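Local structure of acetyl-CoA acetyltransferase (Mycobacterium smegmatis, 4EGV) at residues E111-T123 with A407-Y420. The protein adopts the thiolase fold as a monomer and probably has acyltransferase activity. Residues are numbered along the deposited sequence; the frame is centred on the assembly and turned at random.
Sequences EVIGGQSPQHLAT and ANGGIASKYSVGIY
The side chain of Gln119 runs from its helix along strand 414-420 to Tyr420 and shows how one long polar side chain can join a helix to the sheet beneath it. Its CB meets the methyl of Ala407, with Gln119 CB 3.8 Å from Ala407 CB, and also touches Ser416 CB. With CG anti to the backbone N (chi1 180°), the chain heads for the strand, where Gln119 CG comes within 3.7 Å of Ser416 O. A bend at chi2 then turns the amide along the strand: Gln119 CD lies 3.4 Å from Gly418 N, and OE1 nears Gly418 CA. At the tip, Gln119 NE2 donates to Tyr420 OH (2.9 Å, 144° at the hydrogen). The hydroxyl lies near the amide plane and NE2 at the ring edge, the two planes being 43° apart.

Three residues earlier, in the turn that leads into the helix, Gln116 and Lys414 cross, with Gln116 CD resting 3.6 Å from Lys414 CD. The amide of Gln116 is turned back to its own loop, NE2 giving a nearly straight bond to Ile113 O. Between these pairs, Ser416 OG sits beside His120 CB and hydrogen-bonds Asp301 of the adjoining strand. Helix 117-130, with helix 383-397 touching Gln119 and Tyr420 beside it, packs on hairpin 402-421, whose sheet carries helix 317-330 on its other side, consistent with the central helical layer of the five-layered α-β-α-β-α thiolase fold.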
loop_
_atom_site.group_PDB
_atom_site.type_symbol
_atom_site.label_atom_id
_atom_site.label_comp_id
_atom_site.label_asym_id
_atom_site.label_seq_id
_atom_site.Cartn_x
_atom_site.Cartn_y
_atom_site.Cartn_z
ATOM N N GLU A 111 -10.830 1.518 -12.251
ATOM C CA GLU A 111 -10.737 2.168 -10.948
ATOM C C GLU A 111 -9.666 3.269 -10.968
ATOM O O GLU A 111 -8.874 3.348 -11.912
ATOM C CB GLU A 111 -10.516 1.087 -9.857
ATOM C CG GLU A 111 -10.162 1.541 -8.371
ATOM C CD GLU A 111 -11.254 2.371 -7.599
ATOM O OE1 GLU A 111 -12.003 3.169 -8.199
ATOM O OE2 GLU A 111 -11.331 2.218 -6.349
ATOM N N VAL A 112 -9.680 4.142 -9.965
ATOM C CA VAL A 112 -8.634 5.158 -9.754
ATOM C C VAL A 112 -7.259 4.559 -9.416
ATOM O O VAL A 112 -7.152 3.449 -8.963
ATOM C CB VAL A 112 -9.049 6.230 -8.638
ATOM C CG1 VAL A 112 -10.351 7.015 -9.033
ATOM C CG2 VAL A 112 -9.160 5.592 -7.219
ATOM N N ILE A 113 -6.200 5.321 -9.616
ATOM C CA ILE A 113 -4.829 4.873 -9.299
ATOM C C ILE A 113 -4.638 4.640 -7.787
ATOM O O ILE A 113 -5.371 5.187 -6.970
ATOM C CB ILE A 113 -3.725 5.897 -9.847
ATOM C CG1 ILE A 113 -2.395 5.222 -10.106
ATOM C CG2 ILE A 113 -3.512 7.111 -8.910
ATOM C CD1 ILE A 113 -2.188 4.686 -11.541
ATOM N N GLY A 114 -3.656 3.793 -7.447
ATOM C CA GLY A 114 -3.026 3.772 -6.120
ATOM C C GLY A 114 -3.035 2.380 -5.557
ATOM O O GLY A 114 -3.905 1.609 -5.885
ATOM N N GLY A 115 -2.070 2.050 -4.714
ATOM C CA GLY A 115 -2.042 0.738 -4.048
ATOM C C GLY A 115 -3.168 0.293 -3.083
ATOM O O GLY A 115 -3.248 -0.878 -2.699
ATOM N N GLN A 116 -4.018 1.250 -2.711
ATOM C CA GLN A 116 -5.205 1.017 -1.927
ATOM C C GLN A 116 -6.318 0.332 -2.730
ATOM O O GLN A 116 -7.179 -0.325 -2.135
ATOM C CB GLN A 116 -5.707 2.336 -1.293
ATOM C CG GLN A 116 -6.629 3.215 -2.176
ATOM C CD GLN A 116 -5.908 3.885 -3.356
ATOM O OE1 GLN A 116 -4.709 4.185 -3.306
ATOM N NE2 GLN A 116 -6.658 4.156 -4.409
ATOM N N SER A 117 -6.284 0.467 -4.060
ATOM C CA SER A 117 -7.444 0.157 -4.876
ATOM C C SER A 117 -7.978 -1.257 -4.850
ATOM O O SER A 117 -9.202 -1.408 -4.862
ATOM C CB SER A 117 -7.310 0.639 -6.313
ATOM O OG SER A 117 -6.224 0.041 -6.981
ATOM N N PRO A 118 -7.099 -2.293 -4.796
ATOM C CA PRO A 118 -7.648 -3.662 -4.748
ATOM C C PRO A 118 -8.557 -3.864 -3.539
ATOM O O PRO A 118 -9.622 -4.476 -3.644
ATOM C CB PRO A 118 -6.401 -4.521 -4.584
ATOM C CG PRO A 118 -5.327 -3.692 -5.019
ATOM C CD PRO A 118 -5.635 -2.313 -4.731
ATOM N N GLN A 119 -8.129 -3.339 -2.398
ATOM C CA GLN A 119 -8.870 -3.537 -1.170
ATOM C C GLN A 119 -10.061 -2.577 -1.048
ATOM O O GLN A 119 -11.120 -2.981 -0.584
ATOM C CB GLN A 119 -7.932 -3.552 0.057
ATOM C CG GLN A 119 -8.594 -3.737 1.329
ATOM C CD GLN A 119 -9.190 -5.046 1.452
ATOM O OE1 GLN A 119 -10.394 -5.176 1.403
ATOM N NE2 GLN A 119 -8.376 -6.053 1.622
ATOM N N HIS A 120 -9.895 -1.338 -1.511
ATOM C CA HIS A 120 -11.019 -0.405 -1.671
ATOM C C HIS A 120 -12.154 -1.010 -2.540
ATOM O O HIS A 120 -13.341 -0.915 -2.214
ATOM C CB HIS A 120 -10.521 0.942 -2.218
ATOM C CG HIS A 120 -11.483 2.086 -2.054
ATOM N ND1 HIS A 120 -12.540 2.323 -2.922
ATOM C CD2 HIS A 120 -11.503 3.104 -1.160
ATOM C CE1 HIS A 120 -13.186 3.415 -2.543
ATOM N NE2 HIS A 120 -12.584 3.903 -1.471
ATOM N N LEU A 121 -11.756 -1.662 -3.621
ATOM C CA LEU A 121 -12.650 -2.277 -4.567
ATOM C C LEU A 121 -13.404 -3.458 -4.003
ATOM O O LEU A 121 -14.625 -3.570 -4.197
ATOM C CB LEU A 121 -11.823 -2.757 -5.757
ATOM C CG LEU A 121 -12.156 -2.367 -7.195
ATOM C CD1 LEU A 121 -12.972 -1.091 -7.330
ATOM C CD2 LEU A 121 -10.813 -2.251 -7.893
ATOM N N ALA A 122 -12.670 -4.350 -3.328
ATOM C CA ALA A 122 -13.301 -5.462 -2.648
ATOM C C ALA A 122 -14.292 -4.980 -1.587
ATOM O O ALA A 122 -15.363 -5.498 -1.493
ATOM C CB ALA A 122 -12.277 -6.383 -2.054
ATOM N N THR A 123 -13.943 -3.972 -0.800
ATOM C CA THR A 123 -14.880 -3.399 0.142
ATOM C C THR A 123 -16.125 -2.758 -0.529
ATOM O O THR A 123 -17.253 -3.006 -0.111
ATOM C CB THR A 123 -14.178 -2.412 1.078
ATOM O OG1 THR A 123 -13.087 -3.070 1.733
ATOM C CG2 THR A 123 -15.152 -1.789 2.099
ATOM N N ALA A 407 -3.775 -1.935 2.618
ATOM C CA ALA A 407 -3.410 -1.469 1.270
ATOM C C ALA A 407 -3.131 0.015 1.215
ATOM O O ALA A 407 -4.005 0.796 1.454
ATOM C CB ALA A 407 -4.517 -1.837 0.269
ATOM N N ASN A 408 -1.944 0.418 0.790
ATOM C CA ASN A 408 -1.466 1.795 0.632
ATOM C C ASN A 408 -1.272 2.211 -0.845
ATOM O O ASN A 408 -0.863 1.410 -1.584
ATOM C CB ASN A 408 -0.120 1.821 1.329
ATOM C CG ASN A 408 0.378 3.178 1.596
ATOM O OD1 ASN A 408 -0.067 3.807 2.490
ATOM N ND2 ASN A 408 1.338 3.619 0.851
ATOM N N GLY A 409 -1.557 3.412 -1.336
ATOM C CA GLY A 409 -2.019 4.555 -0.625
ATOM C C GLY A 409 -1.249 5.806 -0.919
ATOM O O GLY A 409 -1.075 6.571 -0.048
ATOM N N GLY A 410 -0.787 6.015 -2.129
ATOM C CA GLY A 410 -0.153 7.270 -2.525
ATOM C C GLY A 410 1.127 7.637 -1.845
ATOM O O GLY A 410 2.020 6.891 -1.846
ATOM N N ILE A 411 1.193 8.789 -1.232
ATOM C CA ILE A 411 2.285 9.102 -0.325
ATOM C C ILE A 411 1.860 8.883 1.112
ATOM O O ILE A 411 1.709 9.829 1.810
ATOM C CB ILE A 411 2.743 10.578 -0.466
ATOM C CG1 ILE A 411 3.016 10.924 -1.921
ATOM C CG2 ILE A 411 3.978 10.847 0.322
ATOM C CD1 ILE A 411 4.029 10.024 -2.617
ATOM N N ALA A 412 1.677 7.639 1.537
ATOM C CA ALA A 412 0.833 7.303 2.710
ATOM C C ALA A 412 -0.509 8.045 2.714
ATOM O O ALA A 412 -1.004 8.356 3.781
ATOM C CB ALA A 412 1.572 7.528 4.020
ATOM N N SER A 413 -1.071 8.332 1.530
ATOM C CA SER A 413 -2.258 9.214 1.394
ATOM C C SER A 413 -3.544 8.456 1.682
ATOM O O SER A 413 -4.501 9.017 2.135
ATOM C CB SER A 413 -2.367 9.853 -0.006
ATOM O OG SER A 413 -1.229 10.565 -0.366
ATOM N N LYS A 414 -3.537 7.170 1.377
ATOM C CA LYS A 414 -4.721 6.344 1.378
ATOM C C LYS A 414 -4.420 4.969 1.973
ATOM O O LYS A 414 -3.386 4.364 1.695
ATOM C CB LYS A 414 -5.251 6.187 -0.047
ATOM C CG LYS A 414 -6.239 7.216 -0.467
ATOM C CD LYS A 414 -6.386 7.165 -1.962
ATOM C CE LYS A 414 -7.374 8.212 -2.494
ATOM N NZ LYS A 414 -7.970 7.785 -3.816
ATOM N N TYR A 415 -5.349 4.493 2.797
ATOM C CA TYR A 415 -5.251 3.184 3.395
ATOM C C TYR A 415 -6.598 2.461 3.496
ATOM O O TYR A 415 -7.599 3.009 3.916
ATOM C CB TYR A 415 -4.589 3.300 4.739
ATOM C CG TYR A 415 -3.745 2.129 5.054
ATOM C CD1 TYR A 415 -2.435 2.062 4.582
ATOM C CD2 TYR A 415 -4.235 1.096 5.864
ATOM C CE1 TYR A 415 -1.592 0.980 4.898
ATOM C CE2 TYR A 415 -3.416 0.007 6.194
ATOM C CZ TYR A 415 -2.081 -0.046 5.701
ATOM O OH TYR A 415 -1.273 -1.115 6.014
ATOM N N SER A 416 -6.599 1.206 3.073
ATOM C CA SER A 416 -7.785 0.374 2.987
ATOM C C SER A 416 -7.458 -0.938 3.590
ATOM O O SER A 416 -6.447 -1.541 3.307
ATOM C CB SER A 416 -8.232 0.174 1.547
ATOM O OG SER A 416 -8.898 1.303 1.072
ATOM N N VAL A 417 -8.337 -1.366 4.459
ATOM C CA VAL A 417 -8.109 -2.563 5.233
ATOM C C VAL A 417 -9.252 -3.527 5.002
ATOM O O VAL A 417 -10.374 -3.137 4.903
ATOM C CB VAL A 417 -7.897 -2.255 6.775
ATOM C CG1 VAL A 417 -7.547 -3.518 7.516
ATOM C CG2 VAL A 417 -6.836 -1.208 6.983
ATOM N N GLY A 418 -8.919 -4.792 4.853
ATOM C CA GLY A 418 -9.874 -5.862 4.870
ATOM C C GLY A 418 -9.446 -6.962 5.832
ATOM O O GLY A 418 -8.272 -7.286 5.966
ATOM N N ILE A 419 -10.417 -7.528 6.535
ATOM C CA ILE A 419 -10.186 -8.653 7.404
ATOM C C ILE A 419 -11.060 -9.759 6.889
ATOM O O ILE A 419 -12.222 -9.564 6.675
ATOM C CB ILE A 419 -10.491 -8.336 8.888
ATOM C CG1 ILE A 419 -9.631 -7.148 9.357
ATOM C CG2 ILE A 419 -10.273 -9.575 9.729
ATOM C CD1 ILE A 419 -9.749 -6.768 10.796
ATOM N N TYR A 420 -10.448 -10.919 6.690
ATOM C CA TYR A 420 -11.060 -12.106 6.089
ATOM C C TYR A 420 -11.096 -13.312 7.053
ATOM O O TYR A 420 -10.207 -13.468 7.890
ATOM C CB TYR A 420 -10.273 -12.461 4.830
ATOM C CG TYR A 420 -10.227 -11.342 3.834
ATOM C CD1 TYR A 420 -11.228 -11.204 2.906
ATOM C CD2 TYR A 420 -9.208 -10.419 3.825
ATOM C CE1 TYR A 420 -11.222 -10.164 2.002
ATOM C CE2 TYR A 420 -9.199 -9.400 2.933
ATOM C CZ TYR A 420 -10.217 -9.273 2.023
ATOM O OH TYR A 420 -10.227 -8.271 1.084
#